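Local atomic coordinates of Exo-alpha-sialidase (PDB entry 2V72), a protein that binds galactose through a calcium-containing family 32 carbohydrate-binding module of a large bacterial sialidase toxin. Residues Pro72-Ile86 with Ala98-Val111. Residues are numbered along the deposited sequence; the frame is centred on the assembly and turned at random.
Sequences PRTSGNNGFITKYEI and AEGTWEENNLVKTV. With GAL (beta-D-galactopyranose), chain C.
Y84 and W102 form the tight part of this contact. Their rings make an offset stack, with the Y84 and W102 six-membered ring centroids 3.9 Å apart and planes at 18°. Y84 CD2 sits over one indole face, and K109 CB lies over the opposite face, toward its rim. G100 passes across the other face of Y84, its CA 4.2 Å from the ring centroid in a CH-pi contact. With CG between backbone N and carbonyl carbon (chi1 68°), Y84 tips over G100. Beyond it, I86 CD1 meets V111 CG2 tip to tip, and I86 also packs on strand 121-129.

Strands 84-86 and 98-101 pair antiparallel in the edge hairpin of a five-stranded sheet of the F5/8 type C beta sandwich. T82 O takes two bonds from opposite faces of its plane, T101 OG1 at 3.0 Å and W102 N at 2.7 Å. N105 O rests over the middle of the F80 ring and accepts from K109 NZ at 2.9 Å.

The other sheet face is looser and solvent-facing. K83, E99 and T101 are exposed there, and E85 CG only brushes E99 CB at 4.1 Å.

In the sugar-binding loop, R73 NH1 and NH2 both donate to galactose O3, at 2.8 and 2.9 Å. The stack packs where strand 93-101 leaves the hairpin. Bonds to the carbonyls of S75 and N78 probably hold R73 flat for the sugar.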
loop_
_atom_site.group_PDB
_atom_site.type_symbol
_atom_site.label_atom_id
_atom_site.label_comp_id
_atom_site.label_asym_id
_atom_site.label_seq_id
_atom_site.Cartn_x
_atom_site.Cartn_y
_atom_site.Cartn_z
ATOM N N PRO A 72 5.736 4.080 -5.859
ATOM C CA PRO A 72 6.498 4.945 -4.970
ATOM C C PRO A 72 6.330 6.423 -5.309
ATOM O O PRO A 72 5.744 6.771 -6.341
ATOM C CB PRO A 72 7.953 4.510 -5.217
ATOM C CG PRO A 72 7.866 3.197 -5.887
ATOM C CD PRO A 72 6.625 3.257 -6.698
ATOM N N ARG A 73 6.852 7.281 -4.442
ATOM C CA ARG A 73 6.875 8.718 -4.683
ATOM C C ARG A 73 7.592 9.072 -5.985
ATOM O O ARG A 73 8.669 8.561 -6.290
ATOM C CB ARG A 73 7.496 9.458 -3.500
ATOM C CG ARG A 73 8.926 9.071 -3.167
ATOM C CD ARG A 73 9.357 9.685 -1.849
ATOM N NE ARG A 73 9.305 11.143 -1.883
ATOM C CZ ARG A 73 9.195 11.925 -0.812
ATOM N NH1 ARG A 73 9.109 11.404 0.411
ATOM N NH2 ARG A 73 9.156 13.237 -0.968
ATOM N N THR A 74 6.962 9.958 -6.744
ATOM C CA THR A 74 7.405 10.360 -8.072
ATOM C C THR A 74 8.727 11.157 -8.012
ATOM O O THR A 74 9.443 11.276 -9.004
ATOM C CB THR A 74 6.253 11.147 -8.770
ATOM O OG1 THR A 74 6.184 10.807 -10.159
ATOM C CG2 THR A 74 6.403 12.648 -8.596
ATOM N N SER A 75 9.050 11.656 -6.822
ATOM C CA SER A 75 10.230 12.478 -6.575
ATOM C C SER A 75 10.657 12.298 -5.111
ATOM O O SER A 75 9.816 12.045 -4.245
ATOM C CB SER A 75 9.902 13.941 -6.871
ATOM O OG SER A 75 10.903 14.806 -6.384
ATOM N N GLY A 76 11.954 12.425 -4.840
ATOM C CA GLY A 76 12.503 12.157 -3.509
ATOM C C GLY A 76 12.637 10.666 -3.259
ATOM O O GLY A 76 12.100 9.859 -4.018
ATOM N N ASN A 77 13.353 10.284 -2.204
ATOM C CA ASN A 77 13.460 8.857 -1.856
ATOM C C ASN A 77 12.923 8.436 -0.473
ATOM O O ASN A 77 12.731 7.246 -0.214
ATOM C CB ASN A 77 14.877 8.309 -2.117
ATOM C CG ASN A 77 15.946 8.929 -1.226
ATOM O OD1 ASN A 77 17.118 8.537 -1.298
ATOM N ND2 ASN A 77 15.563 9.892 -0.389
ATOM N N ASN A 78 12.666 9.412 0.395
ATOM C CA ASN A 78 12.185 9.135 1.750
ATOM C C ASN A 78 10.945 8.256 1.761
ATOM O O ASN A 78 9.924 8.591 1.149
ATOM C CB ASN A 78 11.904 10.437 2.515
ATOM C CG ASN A 78 13.109 10.937 3.286
ATOM O OD1 ASN A 78 13.959 10.158 3.718
ATOM N ND2 ASN A 78 13.177 12.244 3.479
ATOM N N GLY A 79 11.048 7.127 2.452
ATOM C CA GLY A 79 9.921 6.213 2.590
ATOM C C GLY A 79 9.779 5.156 1.511
ATOM O O GLY A 79 8.787 4.426 1.498
ATOM N N PHE A 80 10.745 5.081 0.593
ATOM C CA PHE A 80 10.826 3.944 -0.312
ATOM C C PHE A 80 10.803 2.734 0.615
ATOM O O PHE A 80 11.716 2.560 1.425
ATOM C CB PHE A 80 12.140 3.936 -1.118
ATOM C CG PHE A 80 12.157 4.844 -2.330
ATOM C CD1 PHE A 80 13.349 5.049 -3.022
ATOM C CD2 PHE A 80 11.014 5.486 -2.782
ATOM C CE1 PHE A 80 13.403 5.880 -4.152
ATOM C CE2 PHE A 80 11.058 6.316 -3.911
ATOM C CZ PHE A 80 12.255 6.510 -4.596
ATOM N N ILE A 81 9.754 1.923 0.530
ATOM C CA ILE A 81 9.657 0.728 1.366
ATOM C C ILE A 81 10.589 -0.348 0.814
ATOM O O ILE A 81 10.526 -0.674 -0.374
ATOM C CB ILE A 81 8.199 0.205 1.469
ATOM C CG1 ILE A 81 7.281 1.320 1.999
ATOM C CG2 ILE A 81 8.146 -1.052 2.350
ATOM C CD1 ILE A 81 5.797 1.039 1.907
ATOM N N THR A 82 11.459 -0.872 1.677
ATOM C CA THR A 82 12.448 -1.877 1.279
ATOM C C THR A 82 12.110 -3.297 1.754
ATOM O O THR A 82 12.511 -4.274 1.122
ATOM C CB THR A 82 13.867 -1.518 1.781
ATOM O OG1 THR A 82 13.873 -1.481 3.215
ATOM C CG2 THR A 82 14.334 -0.174 1.213
ATOM N N LYS A 83 11.399 -3.403 2.875
ATOM C CA LYS A 83 10.966 -4.689 3.419
ATOM C C LYS A 83 9.494 -4.573 3.827
ATOM O O LYS A 83 9.104 -3.629 4.532
ATOM C CB LYS A 83 11.841 -5.090 4.611
ATOM C CG LYS A 83 11.890 -6.589 4.885
ATOM C CD LYS A 83 12.636 -6.914 6.174
ATOM C CE LYS A 83 12.571 -8.411 6.455
ATOM N NZ LYS A 83 12.496 -8.754 7.917
ATOM N N TYR A 84 8.684 -5.529 3.378
ATOM C CA TYR A 84 7.229 -5.420 3.472
ATOM C C TYR A 84 6.530 -6.738 3.838
ATOM O O TYR A 84 7.118 -7.822 3.750
ATOM C CB TYR A 84 6.654 -4.885 2.147
ATOM C CG TYR A 84 6.789 -5.856 0.989
ATOM C CD1 TYR A 84 5.771 -6.758 0.685
ATOM C CD2 TYR A 84 7.947 -5.882 0.210
ATOM C CE1 TYR A 84 5.901 -7.664 -0.369
ATOM C CE2 TYR A 84 8.090 -6.776 -0.840
ATOM C CZ TYR A 84 7.065 -7.661 -1.128
ATOM O OH TYR A 84 7.215 -8.542 -2.168
ATOM N N GLU A 85 5.272 -6.613 4.256
ATOM C CA GLU A 85 4.335 -7.725 4.389
ATOM C C GLU A 85 3.015 -7.262 3.811
ATOM O O GLU A 85 2.679 -6.080 3.890
ATOM C CB GLU A 85 4.098 -8.077 5.854
ATOM C CG GLU A 85 5.179 -8.897 6.549
ATOM C CD GLU A 85 4.864 -9.115 8.034
ATOM O OE1 GLU A 85 3.869 -8.534 8.527
ATOM O OE2 GLU A 85 5.611 -9.853 8.709
ATOM N N ILE A 86 2.268 -8.188 3.224
ATOM C CA ILE A 86 0.919 -7.909 2.756
ATOM C C ILE A 86 -0.060 -8.922 3.368
ATOM O O ILE A 86 0.136 -10.132 3.256
ATOM C CB ILE A 86 0.832 -7.911 1.199
ATOM C CG1 ILE A 86 1.836 -6.914 0.587
ATOM C CG2 ILE A 86 -0.602 -7.632 0.728
ATOM C CD1 ILE A 86 1.682 -6.684 -0.919
ATOM N N ALA A 98 1.624 -12.035 1.213
ATOM C CA ALA A 98 2.848 -11.648 0.519
ATOM C C ALA A 98 3.841 -11.059 1.504
ATOM O O ALA A 98 3.450 -10.470 2.512
ATOM C CB ALA A 98 2.551 -10.653 -0.600
ATOM N N GLU A 99 5.124 -11.245 1.219
ATOM C CA GLU A 99 6.201 -10.631 1.994
ATOM C C GLU A 99 7.500 -10.726 1.221
ATOM O O GLU A 99 7.683 -11.649 0.431
ATOM C CB GLU A 99 6.350 -11.279 3.380
ATOM C CG GLU A 99 6.346 -12.810 3.385
ATOM C CD GLU A 99 7.721 -13.422 3.598
ATOM O OE1 GLU A 99 8.695 -12.981 2.941
ATOM O OE2 GLU A 99 7.816 -14.359 4.429
ATOM N N GLY A 100 8.394 -9.766 1.444
ATOM C CA GLY A 100 9.697 -9.773 0.800
ATOM C C GLY A 100 10.470 -8.477 0.941
ATOM O O GLY A 100 10.332 -7.750 1.929
ATOM N N THR A 101 11.287 -8.204 -0.068
ATOM C CA THR A 101 12.134 -7.026 -0.124
ATOM C C THR A 101 11.916 -6.292 -1.447
ATOM O O THR A 101 11.730 -6.920 -2.490
ATOM C CB THR A 101 13.631 -7.409 0.119
ATOM O OG1 THR A 101 14.078 -6.840 1.355
ATOM C CG2 THR A 101 14.552 -6.933 -0.998
ATOM N N TRP A 102 11.900 -4.964 -1.385
ATOM C CA TRP A 102 11.845 -4.132 -2.578
ATOM C C TRP A 102 13.118 -3.302 -2.725
ATOM O O TRP A 102 13.719 -2.888 -1.729
ATOM C CB TRP A 102 10.628 -3.204 -2.552
ATOM C CG TRP A 102 9.317 -3.871 -2.855
ATOM C CD1 TRP A 102 9.102 -4.930 -3.703
ATOM C CD2 TRP A 102 8.030 -3.494 -2.349
ATOM N NE1 TRP A 102 7.763 -5.245 -3.736
ATOM C CE2 TRP A 102 7.082 -4.384 -2.915
ATOM C CE3 TRP A 102 7.585 -2.501 -1.464
ATOM C CZ2 TRP A 102 5.712 -4.312 -2.620
ATOM C CZ3 TRP A 102 6.223 -2.424 -1.172
ATOM C CH2 TRP A 102 5.302 -3.330 -1.749
ATOM N N GLU A 103 13.508 -3.057 -3.977
ATOM C CA GLU A 103 14.656 -2.218 -4.317
ATOM C C GLU A 103 14.436 -0.757 -3.929
ATOM O O GLU A 103 13.296 -0.305 -3.813
ATOM C CB GLU A 103 14.927 -2.289 -5.824
ATOM C CG GLU A 103 16.026 -3.243 -6.254
ATOM C CD GLU A 103 16.305 -3.142 -7.744
ATOM O OE1 GLU A 103 15.562 -3.778 -8.526
ATOM O OE2 GLU A 103 17.258 -2.421 -8.138
ATOM N N GLU A 104 15.539 -0.027 -3.766
ATOM C CA GLU A 104 15.526 1.408 -3.504
ATOM C C GLU A 104 15.453 2.273 -4.758
ATOM O O GLU A 104 16.440 2.910 -5.150
ATOM C CB GLU A 104 16.769 1.799 -2.726
ATOM C CG GLU A 104 16.607 1.755 -1.232
ATOM C CD GLU A 104 17.802 2.343 -0.540
ATOM O OE1 GLU A 104 18.086 3.544 -0.769
ATOM O OE2 GLU A 104 18.456 1.603 0.223
ATOM N N ASN A 105 14.278 2.313 -5.374
ATOM C CA ASN A 105 14.050 3.151 -6.538
ATOM C C ASN A 105 12.575 3.495 -6.636
ATOM O O ASN A 105 11.773 3.000 -5.849
ATOM C CB ASN A 105 14.570 2.471 -7.822
ATOM C CG ASN A 105 13.918 1.119 -8.084
ATOM O OD1 ASN A 105 12.695 0.997 -8.098
ATOM N ND2 ASN A 105 14.742 0.100 -8.304
ATOM N N ASN A 106 12.218 4.342 -7.597
ATOM C CA ASN A 106 10.838 4.800 -7.752
ATOM C C ASN A 106 9.996 4.018 -8.774
ATOM O O ASN A 106 8.931 4.479 -9.188
ATOM C CB ASN A 106 10.810 6.303 -8.063
ATOM C CG ASN A 106 11.467 6.653 -9.399
ATOM O OD1 ASN A 106 11.418 7.809 -9.831
ATOM N ND2 ASN A 106 12.081 5.666 -10.056
ATOM N N LEU A 107 10.478 2.848 -9.181
ATOM C CA LEU A 107 9.740 2.000 -10.108
ATOM C C LEU A 107 8.548 1.373 -9.387
ATOM O O LEU A 107 8.662 0.973 -8.230
ATOM C CB LEU A 107 10.644 0.892 -10.683
ATOM C CG LEU A 107 11.915 1.280 -11.459
ATOM C CD1 LEU A 107 12.903 0.126 -11.514
ATOM C CD2 LEU A 107 11.592 1.773 -12.853
ATOM N N VAL A 108 7.414 1.290 -10.078
ATOM C CA VAL A 108 6.256 0.580 -9.558
ATOM C C VAL A 108 6.686 -0.814 -9.107
ATOM O O VAL A 108 7.475 -1.494 -9.781
ATOM C CB VAL A 108 5.103 0.517 -10.592
ATOM C CG1 VAL A 108 3.949 -0.335 -10.087
ATOM C CG2 VAL A 108 4.589 1.919 -10.894
ATOM N N LYS A 109 6.204 -1.214 -7.937
ATOM C CA LYS A 109 6.452 -2.551 -7.424
ATOM C C LYS A 109 5.156 -3.329 -7.555
ATOM O O LYS A 109 4.116 -2.899 -7.057
ATOM C CB LYS A 109 6.918 -2.489 -5.963
ATOM C CG LYS A 109 7.974 -1.408 -5.680
ATOM C CD LYS A 109 9.402 -1.921 -5.868
ATOM C CE LYS A 109 10.373 -0.840 -6.419
ATOM N NZ LYS A 109 10.341 0.493 -5.732
ATOM N N THR A 110 5.215 -4.458 -8.258
ATOM C CA THR A 110 4.045 -5.315 -8.428
ATOM C C THR A 110 4.109 -6.567 -7.555
ATOM O O THR A 110 5.188 -7.098 -7.259
ATOM C CB THR A 110 3.816 -5.742 -9.905
ATOM O OG1 THR A 110 5.017 -6.316 -10.434
ATOM C CG2 THR A 110 3.389 -4.555 -10.768
ATOM N N VAL A 111 2.932 -7.013 -7.134
ATOM C CA VAL A 111 2.767 -8.271 -6.423
ATOM C C VAL A 111 1.628 -9.010 -7.112
ATOM O O VAL A 111 0.512 -8.493 -7.226
ATOM C CB VAL A 111 2.460 -8.052 -4.914
ATOM C CG1 VAL A 111 2.038 -9.357 -4.251
ATOM C CG2 VAL A 111 3.674 -7.464 -4.200
HETATM C C1 GAL C . 11.095 15.948 2.948
HETATM C C2 GAL C . 10.229 15.209 1.931
HETATM C C3 GAL C . 8.940 14.694 2.579
HETATM C C4 GAL C . 9.203 13.975 3.904
HETATM C C5 GAL C . 10.129 14.781 4.803
HETATM C C6 GAL C . 10.490 13.982 6.052
HETATM O O1 GAL C . 12.341 16.218 2.358
HETATM O O2 GAL C . 9.946 16.050 0.831
HETATM O O3 GAL C . 8.307 13.793 1.700
HETATM O O4 GAL C . 9.790 12.715 3.659
HETATM O O5 GAL C . 11.310 15.143 4.096
HETATM O O6 GAL C . 11.038 14.844 7.026
HETATM O O HOH W 1 7.309 6.414 -9.180
HETATM O O HOH W 2 11.261 0.992 -2.301
#